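RNA-dependent RNA Polymerase (PDB 6TZ0) catalyses RNA-templated RNA synthesis, making fully conservative plus strands in transcription and probably the complementary minus strands during replication of the viral double-stranded RNA genome. Local coordinates at residues R852-F857 and I881-Q886; N888-D893 and A1016-L1021. One frame throughout, in Å; residues are numbered along the deposited sequence.

Contact 1: residues R852-F857 and I881-Q886; sequences RRDGTF and IREMIQ
Asp-854, at the tip of a tight turn, reaches one carboxylate oxygen toward the helix 881-886, where it meets Glu-883 and Arg-882. The closer approach is between like charges: Asp-854 OD2 lies 3.7 Å from Glu-883 OE1, the two carboxylates turned 26° apart. Their repulsion is probably softened by Arg-882, whose NH2 is 4.1 Å from Asp-854 OD2. That pair is too long for a salt bridge, and because the oxygen stands well out of the guanidinium plane no N-H points at it; the attraction is one of charge alone. Glu-883 gets to the turn by extension, CG anti to the backbone N (chi1 -176°) and the rest of the chain straight, whereas Arg-882 bends at chi2 and chi3 to bring its tip round. Long charged chains suit this place, since they span a gap with Asp-854 and Glu-883 CA atoms 9.9 Å apart.

Behind the tip, Arg-852 N bonds Thr-856 O at 2.8 Å, and Arg-852 NH1 donates to Thr-856 OG1 at 3.1 Å, nearly in the guanidinium plane. The guanidinium also forms a salt bridge with Asp-877. Gly-855 has left-handed backbone angles, at which a side chain would press on the preceding carbonyl. The whole is a surface contact, a loop tip facing a short helix of the C-terminal region through polar side chains, with only loose electrostatic contact.

Contact 2: residues N888-D893 and A1016-L1021; sequences NSMVLD and ADALHL
Met-890 spans the gap to the segment 1016-1021 with its whole side chain, touching two apolar residues at two points along its length. Its terminal methyl, CE, comes to 3.9 Å from Ala-1018 CB, while nearer the backbone CG lies 4.1 Å from Leu-1021 CD1. With chi1 at -69° the chain starts beside its own backbone N and then runs fully extended, which carries the methyl the distance needed; an unbranched, flexible thioether suits such a reach. Ala-1018 offers only a short methyl, which the methionine's end passes broadside, and Leu-1021 presents one branch of its fork to the methionine's flank.

These two partners are set by three residues with helical backbone angles, 1018-1020, in the loop leading into strand 1022-1027. An i to i+3 bond, Leu-1021 N to Ala-1018 O at 3.2 Å, closes this turn. The turn is braced by His-1020, whose ND1 donates to Asp-1017 O at 3.2 Å with an N-H...O angle of 160°, the oxygen close to the imidazole plane but approached from above the carbonyl plane. Asp-1017 is itself held by a salt bridge to Arg-872 and a hydrogen bond to Tyr-876 OH. Leu-1021 also packs on Ile-881 and Met-884, buried within the C-terminal region. In the loop 888-893, Asp-893 occupies the N-cap of helix 894-899, its OD1 bonding Asp-895 N weakly, and Ser-879 OG pairs with Asp-893 N.

How the contacts relate
Contact 1 closes before contact 2 opens along the chain, and their centres are about 13 Å apart on the same side of the polymerase. Helix 881-886 and the loop 888-893 are consecutive, joined by a probable hydrogen bond from Ser-889 N to Met-884 O, 3.3 Å. A second tie is ionic: Arg-853, in the turn of contact 1, makes a salt bridge through NE to OD2 of Asp-893, the N-cap residue of contact 2. Contact 1 is polar and contact 2 apolar, though the two lie at nearly equal depth, their centres about 41 and 39 Å from the centre of the chain. Both contacts lie away from the metal- and nucleotide-binding sites of the polymerase.

Contact 1: residues R852-F857 and I881-Q886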
loop_
_atom_site.group_PDB
_atom_site.type_symbol
_atom_site.label_atom_id
_atom_site.label_comp_id
_atom_site.label_asym_id
_atom_site.label_seq_id
_atom_site.Cartn_x
_atom_site.Cartn_y
_atom_site.Cartn_z
ATOM N N ARG A 852 -36.524 -19.506 -32.184
ATOM C CA ARG A 852 -36.080 -19.922 -33.503
ATOM C C ARG A 852 -37.239 -19.776 -34.487
ATOM O O ARG A 852 -38.306 -19.260 -34.150
ATOM C CB ARG A 852 -35.560 -21.355 -33.454
ATOM C CG ARG A 852 -34.365 -21.560 -32.550
ATOM C CD ARG A 852 -33.859 -22.984 -32.649
ATOM N NE ARG A 852 -32.721 -23.239 -31.777
ATOM C CZ ARG A 852 -32.826 -23.755 -30.562
ATOM N NH1 ARG A 852 -34.016 -24.085 -30.088
ATOM N NH2 ARG A 852 -31.744 -23.959 -29.827
ATOM N N ARG A 853 -37.040 -20.244 -35.707
ATOM C CA ARG A 853 -38.099 -20.226 -36.704
ATOM C C ARG A 853 -39.206 -21.252 -36.423
ATOM O O ARG A 853 -40.327 -21.107 -36.905
ATOM C CB ARG A 853 -37.531 -20.466 -38.104
ATOM C CG ARG A 853 -36.759 -19.293 -38.676
ATOM C CD ARG A 853 -36.657 -19.394 -40.188
ATOM N NE ARG A 853 -35.935 -18.266 -40.766
ATOM C CZ ARG A 853 -36.482 -17.084 -41.033
ATOM N NH1 ARG A 853 -37.761 -16.870 -40.766
ATOM N NH2 ARG A 853 -35.748 -16.116 -41.559
ATOM N N ASP A 854 -38.887 -22.285 -35.647
ATOM C CA ASP A 854 -39.802 -23.392 -35.432
ATOM C C ASP A 854 -40.718 -23.193 -34.236
ATOM O O ASP A 854 -41.639 -23.993 -34.041
ATOM C CB ASP A 854 -39.008 -24.682 -35.243
ATOM C CG ASP A 854 -38.222 -25.057 -36.472
ATOM O OD1 ASP A 854 -38.652 -24.683 -37.584
ATOM O OD2 ASP A 854 -37.177 -25.724 -36.327
ATOM N N GLY A 855 -40.499 -22.156 -33.438
ATOM C CA GLY A 855 -41.189 -22.003 -32.181
ATOM C C GLY A 855 -40.418 -22.516 -30.988
ATOM O O GLY A 855 -40.840 -22.282 -29.850
ATOM N N THR A 856 -39.310 -23.213 -31.215
ATOM C CA THR A 856 -38.446 -23.615 -30.122
ATOM C C THR A 856 -37.600 -22.437 -29.661
ATOM O O THR A 856 -37.450 -21.430 -30.355
ATOM C CB THR A 856 -37.546 -24.778 -30.533
ATOM O OG1 THR A 856 -36.736 -24.384 -31.646
ATOM C CG2 THR A 856 -38.379 -25.978 -30.919
ATOM N N PHE A 857 -37.043 -22.578 -28.468
ATOM C CA PHE A 857 -36.283 -21.520 -27.832
ATOM C C PHE A 857 -34.870 -21.996 -27.541
ATOM O O PHE A 857 -34.637 -23.180 -27.290
ATOM C CB PHE A 857 -36.963 -21.071 -26.537
ATOM C CG PHE A 857 -38.221 -20.298 -26.761
ATOM C CD1 PHE A 857 -38.182 -18.925 -26.914
ATOM C CD2 PHE A 857 -39.436 -20.948 -26.867
ATOM C CE1 PHE A 857 -39.334 -18.210 -27.134
ATOM C CE2 PHE A 857 -40.592 -20.239 -27.092
ATOM C CZ PHE A 857 -40.540 -18.867 -27.226
ATOM N N ILE A 881 -29.504 -25.032 -34.953
ATOM C CA ILE A 881 -28.287 -25.810 -35.159
ATOM C C ILE A 881 -28.582 -27.307 -35.297
ATOM O O ILE A 881 -27.868 -28.028 -36.002
ATOM C CB ILE A 881 -27.324 -25.484 -34.003
ATOM C CG1 ILE A 881 -25.972 -26.166 -34.124
ATOM C CG2 ILE A 881 -27.988 -25.714 -32.661
ATOM C CD1 ILE A 881 -24.997 -25.554 -33.184
ATOM N N ARG A 882 -29.654 -27.791 -34.664
ATOM C CA ARG A 882 -30.075 -29.178 -34.850
ATOM C C ARG A 882 -30.564 -29.411 -36.276
ATOM O O ARG A 882 -30.198 -30.408 -36.920
ATOM C CB ARG A 882 -31.163 -29.506 -33.821
ATOM C CG ARG A 882 -31.592 -30.963 -33.675
ATOM C CD ARG A 882 -32.806 -31.296 -34.541
ATOM N NE ARG A 882 -33.922 -30.386 -34.306
ATOM C CZ ARG A 882 -34.916 -30.191 -35.167
ATOM N NH1 ARG A 882 -34.928 -30.837 -36.325
ATOM N NH2 ARG A 882 -35.892 -29.344 -34.877
ATOM N N GLU A 883 -31.396 -28.498 -36.784
ATOM C CA GLU A 883 -31.812 -28.571 -38.179
ATOM C C GLU A 883 -30.629 -28.363 -39.109
ATOM O O GLU A 883 -30.531 -29.011 -40.156
ATOM C CB GLU A 883 -32.904 -27.546 -38.464
ATOM C CG GLU A 883 -33.460 -27.617 -39.868
ATOM C CD GLU A 883 -34.560 -26.615 -40.115
ATOM O OE1 GLU A 883 -34.892 -25.859 -39.181
ATOM O OE2 GLU A 883 -35.088 -26.584 -41.246
ATOM N N MET A 884 -29.690 -27.511 -38.709
ATOM C CA MET A 884 -28.536 -27.230 -39.550
ATOM C C MET A 884 -27.569 -28.411 -39.603
ATOM O O MET A 884 -26.822 -28.552 -40.577
ATOM C CB MET A 884 -27.887 -25.939 -39.051
ATOM C CG MET A 884 -26.677 -25.438 -39.796
ATOM S SD MET A 884 -26.379 -23.710 -39.408
ATOM C CE MET A 884 -26.132 -23.784 -37.648
ATOM N N ILE A 885 -27.600 -29.304 -38.606
ATOM C CA ILE A 885 -26.809 -30.530 -38.717
ATOM C C ILE A 885 -27.614 -31.723 -39.212
ATOM O O ILE A 885 -27.026 -32.793 -39.430
ATOM C CB ILE A 885 -26.133 -30.968 -37.398
ATOM C CG1 ILE A 885 -27.152 -31.441 -36.374
ATOM C CG2 ILE A 885 -25.319 -29.847 -36.794
ATOM C CD1 ILE A 885 -26.512 -32.048 -35.164
ATOM N N GLN A 886 -28.935 -31.597 -39.388
ATOM C CA GLN A 886 -29.660 -32.729 -39.962
ATOM C C GLN A 886 -29.929 -32.608 -41.460
ATOM O O GLN A 886 -30.541 -33.518 -42.027
ATOM C CB GLN A 886 -30.982 -32.983 -39.217
ATOM C CG GLN A 886 -32.096 -31.973 -39.400
ATOM C CD GLN A 886 -33.069 -32.333 -40.507
ATOM O OE1 GLN A 886 -33.277 -33.507 -40.807
ATOM N NE2 GLN A 886 -33.678 -31.319 -41.111
#

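Contact 2: residues N888-D893 and A1016-L1021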
loop_
_atom_site.group_PDB
_atom_site.type_symbol
_atom_site.label_atom_id
_atom_site.label_comp_id
_atom_site.label_asym_id
_atom_site.label_seq_id
_atom_site.Cartn_x
_atom_site.Cartn_y
_atom_site.Cartn_z
ATOM N N ASN A 888 -27.048 -31.073 -43.268
ATOM C CA ASN A 888 -25.640 -30.957 -43.677
ATOM C C ASN A 888 -25.348 -29.614 -44.340
ATOM O O ASN A 888 -24.790 -29.552 -45.435
ATOM C CB ASN A 888 -25.235 -32.120 -44.595
ATOM C CG ASN A 888 -23.742 -32.430 -44.559
ATOM O OD1 ASN A 888 -23.314 -33.462 -45.072
ATOM N ND2 ASN A 888 -22.954 -31.565 -43.932
ATOM N N SER A 889 -25.737 -28.531 -43.681
ATOM C CA SER A 889 -25.491 -27.187 -44.173
ATOM C C SER A 889 -24.750 -26.385 -43.115
ATOM O O SER A 889 -24.619 -26.815 -41.969
ATOM C CB SER A 889 -26.798 -26.480 -44.549
ATOM O OG SER A 889 -27.618 -26.267 -43.415
ATOM N N MET A 890 -24.246 -25.223 -43.517
ATOM C CA MET A 890 -23.623 -24.277 -42.602
ATOM C C MET A 890 -24.152 -22.861 -42.782
ATOM O O MET A 890 -23.416 -21.899 -42.545
ATOM C CB MET A 890 -22.104 -24.292 -42.772
ATOM C CG MET A 890 -21.420 -25.561 -42.295
ATOM S SD MET A 890 -19.631 -25.475 -42.493
ATOM C CE MET A 890 -19.140 -27.092 -41.911
ATOM N N VAL A 891 -25.380 -22.748 -43.260
ATOM C CA VAL A 891 -25.925 -21.444 -43.539
ATOM C C VAL A 891 -26.543 -20.790 -42.329
ATOM O O VAL A 891 -27.508 -21.283 -41.744
ATOM C CB VAL A 891 -26.971 -21.515 -44.666
ATOM C CG1 VAL A 891 -27.671 -20.175 -44.832
ATOM C CG2 VAL A 891 -26.313 -21.950 -45.966
ATOM N N LEU A 892 -25.931 -19.686 -41.914
ATOM C CA LEU A 892 -26.480 -18.903 -40.826
ATOM C C LEU A 892 -27.725 -18.291 -41.433
ATOM O O LEU A 892 -27.716 -17.871 -42.590
ATOM C CB LEU A 892 -25.520 -17.800 -40.389
ATOM C CG LEU A 892 -24.236 -18.246 -39.697
ATOM C CD1 LEU A 892 -23.317 -18.938 -40.691
ATOM C CD2 LEU A 892 -23.536 -17.073 -39.031
ATOM N N ASP A 893 -28.809 -18.242 -40.676
ATOM C CA ASP A 893 -30.017 -17.667 -41.226
ATOM C C ASP A 893 -29.816 -16.193 -41.003
ATOM O O ASP A 893 -30.164 -15.678 -39.947
ATOM C CB ASP A 893 -31.237 -18.155 -40.449
ATOM C CG ASP A 893 -32.532 -17.566 -40.967
ATOM O OD1 ASP A 893 -32.540 -17.054 -42.105
ATOM O OD2 ASP A 893 -33.544 -17.616 -40.238
ATOM N N ALA A 1016 -13.046 -22.166 -39.184
ATOM C CA ALA A 1016 -12.755 -22.765 -37.893
ATOM C C ALA A 1016 -13.949 -22.807 -36.952
ATOM O O ALA A 1016 -13.896 -23.530 -35.955
ATOM C CB ALA A 1016 -11.606 -22.015 -37.216
ATOM N N ASP A 1017 -15.025 -22.069 -37.226
ATOM C CA ASP A 1017 -16.171 -22.089 -36.329
ATOM C C ASP A 1017 -17.193 -23.157 -36.708
ATOM O O ASP A 1017 -18.374 -23.026 -36.372
ATOM C CB ASP A 1017 -16.807 -20.693 -36.220
ATOM C CG ASP A 1017 -17.401 -20.172 -37.519
ATOM O OD1 ASP A 1017 -17.367 -20.842 -38.564
ATOM O OD2 ASP A 1017 -17.919 -19.037 -37.490
ATOM N N ALA A 1018 -16.760 -24.200 -37.419
ATOM C CA ALA A 1018 -17.557 -25.410 -37.549
ATOM C C ALA A 1018 -17.576 -26.208 -36.257
ATOM O O ALA A 1018 -18.428 -27.085 -36.096
ATOM C CB ALA A 1018 -17.022 -26.280 -38.685
ATOM N N LEU A 1019 -16.659 -25.909 -35.331
ATOM C CA LEU A 1019 -16.624 -26.565 -34.033
ATOM C C LEU A 1019 -17.784 -26.167 -33.134
ATOM O O LEU A 1019 -17.996 -26.819 -32.111
ATOM C CB LEU A 1019 -15.310 -26.257 -33.318
ATOM C CG LEU A 1019 -14.035 -26.833 -33.930
ATOM C CD1 LEU A 1019 -12.818 -26.389 -33.149
ATOM C CD2 LEU A 1019 -14.110 -28.347 -33.992
ATOM N N HIS A 1020 -18.533 -25.119 -33.472
ATOM C CA HIS A 1020 -19.714 -24.797 -32.686
ATOM C C HIS A 1020 -20.890 -25.711 -32.989
ATOM O O HIS A 1020 -21.864 -25.700 -32.234
ATOM C CB HIS A 1020 -20.157 -23.349 -32.912
ATOM C CG HIS A 1020 -19.144 -22.329 -32.499
ATOM N ND1 HIS A 1020 -18.290 -21.729 -33.396
ATOM C CD2 HIS A 1020 -18.822 -21.829 -31.284
ATOM C CE1 HIS A 1020 -17.502 -20.885 -32.757
ATOM N NE2 HIS A 1020 -17.802 -20.928 -31.473
ATOM N N LEU A 1021 -20.818 -26.515 -34.047
ATOM C CA LEU A 1021 -21.979 -27.265 -34.519
ATOM C C LEU A 1021 -22.059 -28.615 -33.807
ATOM O O LEU A 1021 -21.677 -29.662 -34.325
ATOM C CB LEU A 1021 -21.919 -27.427 -36.031
ATOM C CG LEU A 1021 -21.841 -26.102 -36.785
ATOM C CD1 LEU A 1021 -21.816 -26.311 -38.281
ATOM C CD2 LEU A 1021 -22.982 -25.221 -36.396
#